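Local coordinates for protein KLLA0E02245p (Kluyveromyces lactis, PDB 4GPS) that hydrolyses the NAD cap from the 5' end of RNAs and also acts as a metal-dependent 5'-3' exoribonuclease, at residues S296-K301 with R331-N336; L326-R331 with K342-Q347; K310-W315 with H351-S356. All coordinates share one frame; numbering follows the deposited sequence.

Interaction 1. Residues S296-K301 with R331-N336; sequences SSVHFK and RNSYSN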
loop_
_atom_site.group_PDB
_atom_site.type_symbol
_atom_site.label_atom_id
_atom_site.label_comp_id
_atom_site.label_asym_id
_atom_site.label_seq_id
_atom_site.Cartn_x
_atom_site.Cartn_y
_atom_site.Cartn_z
ATOM N N SER A 296 13.084 2.863 4.128
ATOM C CA SER A 296 14.219 2.972 5.030
ATOM C C SER A 296 14.208 1.703 5.892
ATOM O O SER A 296 13.183 1.347 6.455
ATOM C CB SER A 296 14.045 4.201 5.915
ATOM O OG SER A 296 15.084 4.295 6.864
ATOM N N SER A 297 15.340 1.016 6.008
ATOM C CA SER A 297 15.354 -0.200 6.816
ATOM C C SER A 297 16.706 -0.547 7.434
ATOM O O SER A 297 17.752 -0.021 7.067
ATOM C CB SER A 297 14.904 -1.380 5.942
ATOM O OG SER A 297 14.575 -2.519 6.704
ATOM N N VAL A 298 16.669 -1.450 8.390
ATOM C CA VAL A 298 17.892 -1.943 8.983
ATOM C C VAL A 298 17.987 -3.311 8.234
ATOM O O VAL A 298 16.959 -3.797 7.736
ATOM C CB VAL A 298 17.662 -2.055 10.511
ATOM C CG1 VAL A 298 17.483 -3.459 10.933
ATOM C CG2 VAL A 298 18.749 -1.315 11.243
ATOM N N HIS A 299 19.170 -3.910 8.081
ATOM C CA HIS A 299 19.249 -5.205 7.380
ATOM C C HIS A 299 18.205 -6.209 7.899
ATOM O O HIS A 299 17.943 -6.298 9.096
ATOM C CB HIS A 299 20.677 -5.787 7.433
ATOM C CG HIS A 299 21.602 -5.187 6.404
ATOM N ND1 HIS A 299 21.462 -5.419 5.046
ATOM C CD2 HIS A 299 22.634 -4.314 6.528
ATOM C CE1 HIS A 299 22.365 -4.715 4.383
ATOM N NE2 HIS A 299 23.087 -4.036 5.257
ATOM N N PHE A 300 17.601 -6.946 6.969
ATOM C CA PHE A 300 16.522 -7.876 7.289
ATOM C C PHE A 300 16.871 -9.125 8.035
ATOM O O PHE A 300 17.854 -9.788 7.725
ATOM C CB PHE A 300 15.788 -8.288 6.015
ATOM C CG PHE A 300 15.007 -7.178 5.392
ATOM C CD1 PHE A 300 15.235 -6.807 4.056
ATOM C CD2 PHE A 300 14.070 -6.473 6.140
ATOM C CE1 PHE A 300 14.543 -5.744 3.481
ATOM C CE2 PHE A 300 13.366 -5.399 5.567
ATOM C CZ PHE A 300 13.610 -5.038 4.236
ATOM N N LYS A 301 16.043 -9.444 9.021
ATOM C CA LYS A 301 16.211 -10.664 9.804
ATOM C C LYS A 301 14.964 -11.499 9.524
ATOM O O LYS A 301 13.941 -11.323 10.192
ATOM C CB LYS A 301 16.331 -10.325 11.308
ATOM C CG LYS A 301 17.704 -9.737 11.683
ATOM C CD LYS A 301 17.669 -8.734 12.830
ATOM C CE LYS A 301 17.886 -9.366 14.186
ATOM N NZ LYS A 301 17.606 -8.366 15.256
ATOM N N ARG A 331 20.352 1.096 6.672
ATOM C CA ARG A 331 21.252 1.901 7.474
ATOM C C ARG A 331 21.895 1.036 8.533
ATOM O O ARG A 331 21.321 0.038 8.943
ATOM C CB ARG A 331 20.511 3.068 8.149
ATOM C CG ARG A 331 19.523 2.633 9.195
ATOM C CD ARG A 331 18.878 3.821 9.921
ATOM N NE ARG A 331 18.047 3.320 11.021
ATOM C CZ ARG A 331 16.885 2.693 10.850
ATOM N NH1 ARG A 331 16.396 2.504 9.623
ATOM N NH2 ARG A 331 16.234 2.203 11.900
ATOM N N ASN A 332 23.100 1.432 8.949
ATOM C CA ASN A 332 23.846 0.754 10.010
ATOM C C ASN A 332 22.996 0.963 11.273
ATOM O O ASN A 332 22.524 2.079 11.522
ATOM C CB ASN A 332 25.200 1.441 10.183
ATOM C CG ASN A 332 26.093 0.724 11.157
ATOM O OD1 ASN A 332 26.665 -0.314 10.832
ATOM N ND2 ASN A 332 26.211 1.264 12.366
ATOM N N SER A 333 22.792 -0.082 12.071
ATOM C CA SER A 333 21.963 0.056 13.277
ATOM C C SER A 333 22.555 1.052 14.261
ATOM O O SER A 333 21.841 1.903 14.794
ATOM C CB SER A 333 21.790 -1.295 13.986
ATOM O OG SER A 333 21.166 -2.248 13.130
ATOM N N TYR A 334 23.863 0.966 14.478
ATOM C CA TYR A 334 24.518 1.833 15.436
ATOM C C TYR A 334 24.738 3.278 15.020
ATOM O O TYR A 334 24.381 4.214 15.744
ATOM C CB TYR A 334 25.877 1.251 15.840
ATOM C CG TYR A 334 26.550 2.114 16.881
ATOM C CD1 TYR A 334 25.946 2.320 18.126
ATOM C CD2 TYR A 334 27.735 2.814 16.600
ATOM C CE1 TYR A 334 26.488 3.206 19.066
ATOM C CE2 TYR A 334 28.290 3.710 17.543
ATOM C CZ TYR A 334 27.650 3.898 18.772
ATOM O OH TYR A 334 28.138 4.783 19.710
ATOM N N SER A 335 25.344 3.443 13.854
ATOM C CA SER A 335 25.703 4.749 13.328
ATOM C C SER A 335 24.621 5.536 12.614
ATOM O O SER A 335 24.765 6.746 12.446
ATOM C CB SER A 335 26.836 4.570 12.349
ATOM O OG SER A 335 26.289 4.146 11.111
ATOM N N ASN A 336 23.560 4.855 12.183
ATOM C CA ASN A 336 22.488 5.483 11.415
ATOM C C ASN A 336 22.962 5.931 10.024
ATOM O O ASN A 336 22.299 6.738 9.341
ATOM C CB ASN A 336 21.895 6.670 12.160
ATOM C CG ASN A 336 20.986 6.239 13.287
ATOM O OD1 ASN A 336 19.984 5.523 13.073
ATOM N ND2 ASN A 336 21.332 6.658 14.505
HETATM O O HOH W 1 21.648 -2.708 9.221
#
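Arg331 meets Ser297 through its backbone and sends its side chain toward Ser296, where two neighbouring parallel strands run out. The amide N of Arg331 donates to Ser297 O at 2.9 Å, and the bond is fairly straight (156° at the hydrogen). Just past it a water links the two chains: it accepts from His299 N and donates to Arg331 O, 2.8 Å from it. From CB, the Arg331 chain is steered by a first torsion of 67°, which sets CG between the backbone N and the carbonyl carbon, 3.8 Å from Ser297 O. CD and NE continue in an extended line. At the tip the guanidinium turns, bringing NH1 to 3.5 Å from Ser296 OG, a hydroxyl that is itself hydrogen-bonded to Thr238. One face of the guanidinium is covered loosely by Val298, whose CG2 lies 4.4 Å from NH2. The same methyl also meets the following turn, touching Ser333 OG at 3.2 Å. The contact lies at the protein surface, at the C-terminal ends of the parallel strands 290-297 and 325-331 of the PD-(D/E)XK nuclease fold; strand 290-297 also carries the metal ligands Glu293 and Ile294. Helix 233-246 flanks it, Arg331 leaning on Ile235 and Thr238, while Val298 touches His307 of helix 305-319.

Interaction 2. Residues L326-R331 with K342-Q347; sequences LLIGFR and KAYKIQ
Ile328 pushes its CD1 methyl against the ring of Tyr344, 3.5 Å from CE2, a bump on one face of the beta hairpin formed by strands 325-331 and 338-344. The strands pair antiparallel, with 151° between their directions over these segments. Leu326 with Tyr344 and Ile328 with Lys342 are hydrogen-bonded pairs, each closed by two N-H...O bonds; Ile328 N to Lys342 O, at 2.9 Å, is almost straight (175°). Leu327 and Ala343 form the non-hydrogen-bonded pair between them.

On the face bearing Leu326, Ile328 and Tyr344, the tyrosine ring runs past Ile328 toward Phe330, chi1 of -69° setting CG beside the backbone N; CD2 and CE2 take up the isoleucine side chain. Farther on, Tyr344 OH meets the edge of the phenylalanine at CZ, 3.6 Å away. Lys342 CB fills a further place along that edge, 4.1 Å from CE1, while the Ile328 CG2 methyl sits over one face of the phenylalanine ring, offset toward its rim. With an alanine in place of Tyr344, Ile328 CD1 would probably face a gap and the edge of Phe330 would be likely to lose the hydroxyl it meets. On the face of Leu327 and Ala343 the two strands touch less, Leu327 CD1 resting 3.8 Å from Lys342 O.

Strand 290-297 runs parallel along the other edge of strand 325-331, so Leu326 touches the metal ligand Glu293. Helix 114-122 covers Leu327 and Ala343; on the tyrosine side Leu326 touches Thr318 of helix 305-319.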
loop_
_atom_site.group_PDB
_atom_site.type_symbol
_atom_site.label_atom_id
_atom_site.label_comp_id
_atom_site.label_asym_id
_atom_site.label_seq_id
_atom_site.Cartn_x
_atom_site.Cartn_y
_atom_site.Cartn_z
ATOM N N LEU A 326 10.850 -1.005 -6.011
ATOM C CA LEU A 326 11.198 -0.610 -4.665
ATOM C C LEU A 326 12.668 -0.298 -4.641
ATOM O O LEU A 326 13.448 -0.892 -5.375
ATOM C CB LEU A 326 10.938 -1.745 -3.686
ATOM C CG LEU A 326 9.487 -1.994 -3.316
ATOM C CD1 LEU A 326 9.307 -3.382 -2.726
ATOM C CD2 LEU A 326 9.080 -0.972 -2.319
ATOM N N LEU A 327 13.033 0.652 -3.796
ATOM C CA LEU A 327 14.417 1.032 -3.586
ATOM C C LEU A 327 14.564 1.102 -2.053
ATOM O O LEU A 327 13.876 1.868 -1.363
ATOM C CB LEU A 327 14.733 2.383 -4.221
ATOM C CG LEU A 327 16.169 2.877 -3.979
ATOM C CD1 LEU A 327 17.191 1.860 -4.570
ATOM C CD2 LEU A 327 16.341 4.299 -4.611
ATOM N N ILE A 328 15.436 0.268 -1.517
ATOM C CA ILE A 328 15.616 0.227 -0.093
ATOM C C ILE A 328 16.969 0.766 0.343
ATOM O O ILE A 328 18.014 0.468 -0.259
ATOM C CB ILE A 328 15.436 -1.205 0.399
ATOM C CG1 ILE A 328 13.981 -1.595 0.177
ATOM C CG2 ILE A 328 15.885 -1.345 1.871
ATOM C CD1 ILE A 328 13.640 -2.990 0.643
ATOM N N GLY A 329 16.925 1.609 1.365
ATOM C CA GLY A 329 18.142 2.166 1.917
ATOM C C GLY A 329 18.362 1.517 3.276
ATOM O O GLY A 329 17.586 1.748 4.211
ATOM N N PHE A 330 19.390 0.685 3.383
ATOM C CA PHE A 330 19.674 0.015 4.644
ATOM C C PHE A 330 20.652 0.865 5.410
ATOM O O PHE A 330 21.655 1.329 4.864
ATOM C CB PHE A 330 20.274 -1.373 4.404
ATOM C CG PHE A 330 19.366 -2.308 3.661
ATOM C CD1 PHE A 330 19.432 -2.415 2.286
ATOM C CD2 PHE A 330 18.469 -3.120 4.344
ATOM C CE1 PHE A 330 18.613 -3.328 1.596
ATOM C CE2 PHE A 330 17.649 -4.028 3.660
ATOM C CZ PHE A 330 17.728 -4.127 2.286
ATOM N N ARG A 331 20.352 1.096 6.672
ATOM C CA ARG A 331 21.252 1.901 7.474
ATOM C C ARG A 331 21.895 1.036 8.533
ATOM O O ARG A 331 21.321 0.038 8.943
ATOM C CB ARG A 331 20.511 3.068 8.149
ATOM C CG ARG A 331 19.523 2.633 9.195
ATOM C CD ARG A 331 18.878 3.821 9.921
ATOM N NE ARG A 331 18.047 3.320 11.021
ATOM C CZ ARG A 331 16.885 2.693 10.850
ATOM N NH1 ARG A 331 16.396 2.504 9.623
ATOM N NH2 ARG A 331 16.234 2.203 11.900
ATOM N N LYS A 342 19.523 -0.683 -2.439
ATOM C CA LYS A 342 19.256 -1.855 -3.253
ATOM C C LYS A 342 17.889 -1.792 -3.871
ATOM O O LYS A 342 16.893 -1.608 -3.174
ATOM C CB LYS A 342 19.370 -3.147 -2.433
ATOM C CG LYS A 342 19.553 -4.393 -3.292
ATOM C CD LYS A 342 19.598 -5.662 -2.460
ATOM C CE LYS A 342 20.161 -6.852 -3.265
ATOM N NZ LYS A 342 19.414 -7.139 -4.506
ATOM N N ALA A 343 17.849 -1.953 -5.188
ATOM C CA ALA A 343 16.585 -1.935 -5.934
ATOM C C ALA A 343 15.889 -3.314 -5.897
ATOM O O ALA A 343 16.543 -4.356 -5.838
ATOM C CB ALA A 343 16.853 -1.506 -7.401
ATOM N N TYR A 344 14.561 -3.323 -5.911
ATOM C CA TYR A 344 13.836 -4.589 -5.916
ATOM C C TYR A 344 12.655 -4.449 -6.815
ATOM O O TYR A 344 11.953 -3.440 -6.754
ATOM C CB TYR A 344 13.279 -4.944 -4.534
ATOM C CG TYR A 344 14.304 -5.304 -3.484
ATOM C CD1 TYR A 344 14.698 -6.616 -3.289
ATOM C CD2 TYR A 344 14.848 -4.328 -2.660
ATOM C CE1 TYR A 344 15.591 -6.940 -2.297
ATOM C CE2 TYR A 344 15.747 -4.645 -1.675
ATOM C CZ TYR A 344 16.115 -5.953 -1.494
ATOM O OH TYR A 344 17.038 -6.264 -0.519
ATOM N N LYS A 345 12.440 -5.442 -7.663
ATOM C CA LYS A 345 11.247 -5.439 -8.489
ATOM C C LYS A 345 10.248 -6.247 -7.654
ATOM O O LYS A 345 10.631 -6.813 -6.603
ATOM C CB LYS A 345 11.531 -6.082 -9.836
ATOM C CG LYS A 345 12.263 -5.108 -10.691
ATOM C CD LYS A 345 12.642 -5.643 -12.025
ATOM C CE LYS A 345 13.317 -4.519 -12.781
ATOM N NZ LYS A 345 12.379 -3.362 -12.907
ATOM N N ILE A 346 8.987 -6.283 -8.078
ATOM C CA ILE A 346 7.967 -7.005 -7.319
ATOM C C ILE A 346 8.331 -8.491 -7.177
ATOM O O ILE A 346 8.191 -9.072 -6.095
ATOM C CB ILE A 346 6.572 -6.870 -7.981
ATOM C CG1 ILE A 346 5.508 -7.480 -7.079
ATOM C CG2 ILE A 346 6.567 -7.562 -9.339
ATOM C CD1 ILE A 346 5.464 -6.827 -5.751
ATOM N N GLN A 347 8.806 -9.102 -8.260
ATOM C CA GLN A 347 9.210 -10.509 -8.234
ATOM C C GLN A 347 10.328 -10.719 -7.194
ATOM O O GLN A 347 10.377 -11.756 -6.524
ATOM C CB GLN A 347 9.695 -10.943 -9.631
ATOM C CG GLN A 347 10.297 -12.340 -9.676
ATOM C CD GLN A 347 9.304 -13.434 -9.271
ATOM O OE1 GLN A 347 9.697 -14.449 -8.658
ATOM N NE2 GLN A 347 8.010 -13.241 -9.613
#

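Interaction 3. Residues K310-W315 with H351-S356; sequences KLLRMW and HKINNS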
loop_
_atom_site.group_PDB
_atom_site.type_symbol
_atom_site.label_atom_id
_atom_site.label_comp_id
_atom_site.label_asym_id
_atom_site.label_seq_id
_atom_site.Cartn_x
_atom_site.Cartn_y
_atom_site.Cartn_z
ATOM N N LYS A 310 6.820 -6.344 7.601
ATOM C CA LYS A 310 7.213 -5.224 6.757
ATOM C C LYS A 310 7.424 -5.670 5.296
ATOM O O LYS A 310 6.942 -5.013 4.372
ATOM C CB LYS A 310 8.480 -4.550 7.322
ATOM C CG LYS A 310 9.026 -3.484 6.431
ATOM C CD LYS A 310 10.333 -2.896 6.952
ATOM C CE LYS A 310 10.142 -2.034 8.185
ATOM N NZ LYS A 310 11.469 -1.485 8.607
ATOM N N LEU A 311 8.129 -6.781 5.098
ATOM C CA LEU A 311 8.370 -7.314 3.756
ATOM C C LEU A 311 7.035 -7.668 3.086
ATOM O O LEU A 311 6.809 -7.308 1.929
ATOM C CB LEU A 311 9.279 -8.545 3.820
ATOM C CG LEU A 311 10.716 -8.222 4.266
ATOM C CD1 LEU A 311 11.383 -9.489 4.715
ATOM C CD2 LEU A 311 11.512 -7.562 3.130
ATOM N N LEU A 312 6.131 -8.326 3.812
ATOM C CA LEU A 312 4.841 -8.677 3.223
ATOM C C LEU A 312 4.058 -7.414 2.860
ATOM O O LEU A 312 3.472 -7.317 1.784
ATOM C CB LEU A 312 4.019 -9.547 4.190
ATOM C CG LEU A 312 2.590 -9.920 3.767
ATOM C CD1 LEU A 312 2.669 -10.789 2.492
ATOM C CD2 LEU A 312 1.839 -10.635 4.918
ATOM N N ARG A 313 4.076 -6.429 3.747
ATOM C CA ARG A 313 3.348 -5.194 3.524
ATOM C C ARG A 313 3.891 -4.494 2.283
ATOM O O ARG A 313 3.146 -3.987 1.450
ATOM C CB ARG A 313 3.476 -4.311 4.773
ATOM C CG ARG A 313 2.235 -3.497 5.083
ATOM C CD ARG A 313 2.300 -2.788 6.436
ATOM N NE ARG A 313 0.968 -2.291 6.787
ATOM C CZ ARG A 313 0.421 -1.248 6.194
ATOM N NH1 ARG A 313 1.108 -0.614 5.272
ATOM N NH2 ARG A 313 -0.817 -0.885 6.453
ATOM N N MET A 314 5.207 -4.521 2.162
ATOM C CA MET A 314 5.954 -3.915 1.062
ATOM C C MET A 314 5.476 -4.575 -0.253
ATOM O O MET A 314 5.162 -3.908 -1.249
ATOM C CB MET A 314 7.431 -4.228 1.296
ATOM C CG MET A 314 8.414 -3.248 0.845
ATOM S SD MET A 314 10.072 -3.648 1.505
ATOM C CE MET A 314 9.982 -2.859 3.160
ATOM N N TRP A 315 5.460 -5.901 -0.248
ATOM C CA TRP A 315 5.010 -6.645 -1.391
ATOM C C TRP A 315 3.562 -6.248 -1.724
ATOM O O TRP A 315 3.266 -5.963 -2.881
ATOM C CB TRP A 315 5.080 -8.145 -1.090
ATOM C CG TRP A 315 4.480 -9.002 -2.178
ATOM C CD1 TRP A 315 5.062 -9.349 -3.378
ATOM C CD2 TRP A 315 3.162 -9.546 -2.201
ATOM N NE1 TRP A 315 4.184 -10.062 -4.139
ATOM C CE2 TRP A 315 3.007 -10.203 -3.448
ATOM C CE3 TRP A 315 2.086 -9.539 -1.295
ATOM C CZ2 TRP A 315 1.815 -10.856 -3.810
ATOM C CZ3 TRP A 315 0.896 -10.188 -1.660
ATOM C CH2 TRP A 315 0.776 -10.834 -2.907
ATOM N N HIS A 351 10.070 -13.191 -4.094
ATOM C CA HIS A 351 10.979 -14.309 -3.912
ATOM C C HIS A 351 11.592 -14.267 -2.507
ATOM O O HIS A 351 11.738 -15.304 -1.886
ATOM C CB HIS A 351 12.081 -14.292 -4.999
ATOM C CG HIS A 351 13.161 -15.312 -4.779
ATOM N ND1 HIS A 351 12.933 -16.676 -4.858
ATOM C CD2 HIS A 351 14.453 -15.170 -4.389
ATOM C CE1 HIS A 351 14.036 -17.322 -4.518
ATOM N NE2 HIS A 351 14.971 -16.433 -4.227
ATOM N N LYS A 352 11.940 -13.083 -2.000
ATOM C CA LYS A 352 12.517 -12.999 -0.660
ATOM C C LYS A 352 11.520 -13.553 0.390
ATOM O O LYS A 352 11.935 -14.201 1.351
ATOM C CB LYS A 352 12.909 -11.535 -0.344
ATOM C CG LYS A 352 13.829 -11.326 0.874
ATOM C CD LYS A 352 14.402 -9.905 0.863
ATOM C CE LYS A 352 15.412 -9.666 1.990
ATOM N NZ LYS A 352 16.592 -10.616 1.969
ATOM N N ILE A 353 10.216 -13.336 0.197
ATOM C CA ILE A 353 9.235 -13.835 1.172
ATOM C C ILE A 353 8.538 -15.153 0.839
ATOM O O ILE A 353 7.760 -15.650 1.655
ATOM C CB ILE A 353 8.128 -12.767 1.515
ATOM C CG1 ILE A 353 7.294 -12.434 0.285
ATOM C CG2 ILE A 353 8.777 -11.471 2.028
ATOM C CD1 ILE A 353 6.238 -11.400 0.586
ATOM N N ASN A 354 8.807 -15.730 -0.337
ATOM C CA ASN A 354 8.182 -17.020 -0.711
ATOM C C ASN A 354 9.161 -17.950 -1.440
ATOM O O ASN A 354 9.461 -17.747 -2.620
ATOM C CB ASN A 354 6.939 -16.782 -1.584
ATOM C CG ASN A 354 6.149 -18.059 -1.851
ATOM O OD1 ASN A 354 5.416 -18.560 -0.988
ATOM N ND2 ASN A 354 6.290 -18.586 -3.054
ATOM N N ASN A 355 9.693 -18.929 -0.711
ATOM C CA ASN A 355 10.628 -19.919 -1.249
ATOM C C ASN A 355 10.316 -21.187 -0.509
ATOM O O ASN A 355 9.667 -21.158 0.540
ATOM C CB ASN A 355 12.135 -19.661 -0.960
ATOM C CG ASN A 355 12.410 -18.349 -0.262
ATOM O OD1 ASN A 355 12.221 -17.269 -0.829
ATOM N ND2 ASN A 355 12.891 -18.437 0.973
ATOM N N SER A 356 10.842 -22.287 -1.040
ATOM C CA SER A 356 10.668 -23.603 -0.434
ATOM C C SER A 356 11.551 -23.687 0.818
ATOM O O SER A 356 11.447 -24.614 1.621
ATOM C CB SER A 356 11.011 -24.715 -1.459
ATOM O OG SER A 356 11.946 -24.291 -2.443
#
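Ile353 drives its side chain into helix 305-319, making a helix-helix contact within the PD-(D/E)XK nuclease fold. It is the last helical residue of helix 346-353, and the chain leaves helical geometry at Asn354. No hydrogen bond crosses between the segments; the contact is apolar and centres on one isoleucine.

The tight part is buried. Ile353 CG2 closes to 3.5 Å from Leu311 CB, and the other branch runs out to CD1, which settles between Leu312 and Trp315. A chi1 of 64° splits the two branches in this way: CG1 stands between the backbone N and the carbonyl carbon, while CG2 lies anti to the carbonyl carbon and takes the Leu311 side. CD1 lies 4.0 Å from Leu312 CA and so reaches the helix backbone itself. The Leu312 side chain crosses the isoleucine at about a right angle, its CD1 4.1 Å from Ile353 CD1. Trp315 crosses it in the same manner and meets that methyl at the root of the indole.

Toward solvent the packing slackens. Lys352 touches with its aliphatic chain, CD 4.4 Å from Leu311 CD2, a marginal approach. Phe300, in the loop after strand 290-297, touches both Leu311 and Lys352.

Pro370 at the start of helix 370-393 touches both Ile353 and Trp315. The indole NE1 is hydrogen-bonded to Thr79 OG1, a bond that probably limits the turning of the ring. Where the side chain leaves the helix, Trp315 CB touches Ile353 CD1 at 3.8 Å.

Overall arrangement
All three contacts lie within the PD-(D/E)XK nuclease region. Interactions 1 and 2 share Arg331 and strand 325-331, which pairs parallel with 290-297 and antiparallel with 338-344; their centres are about 14 Å apart. The centre of interaction 3 is about 12 Å from that of interaction 2 and about 18 Å from that of interaction 1. In chain order, strand 290-297 leads through helix 305-319 to the hairpin and then helix 346-353, which serves interactions 2 and 3. Phe300 meets Phe330, while Met314 packs on Leu326 and Ile328. Interactions 1 and 2 thus adjoin the strand carrying the metal ligands Glu293 and Ile294, and interaction 3 packs two helices near the hairpin.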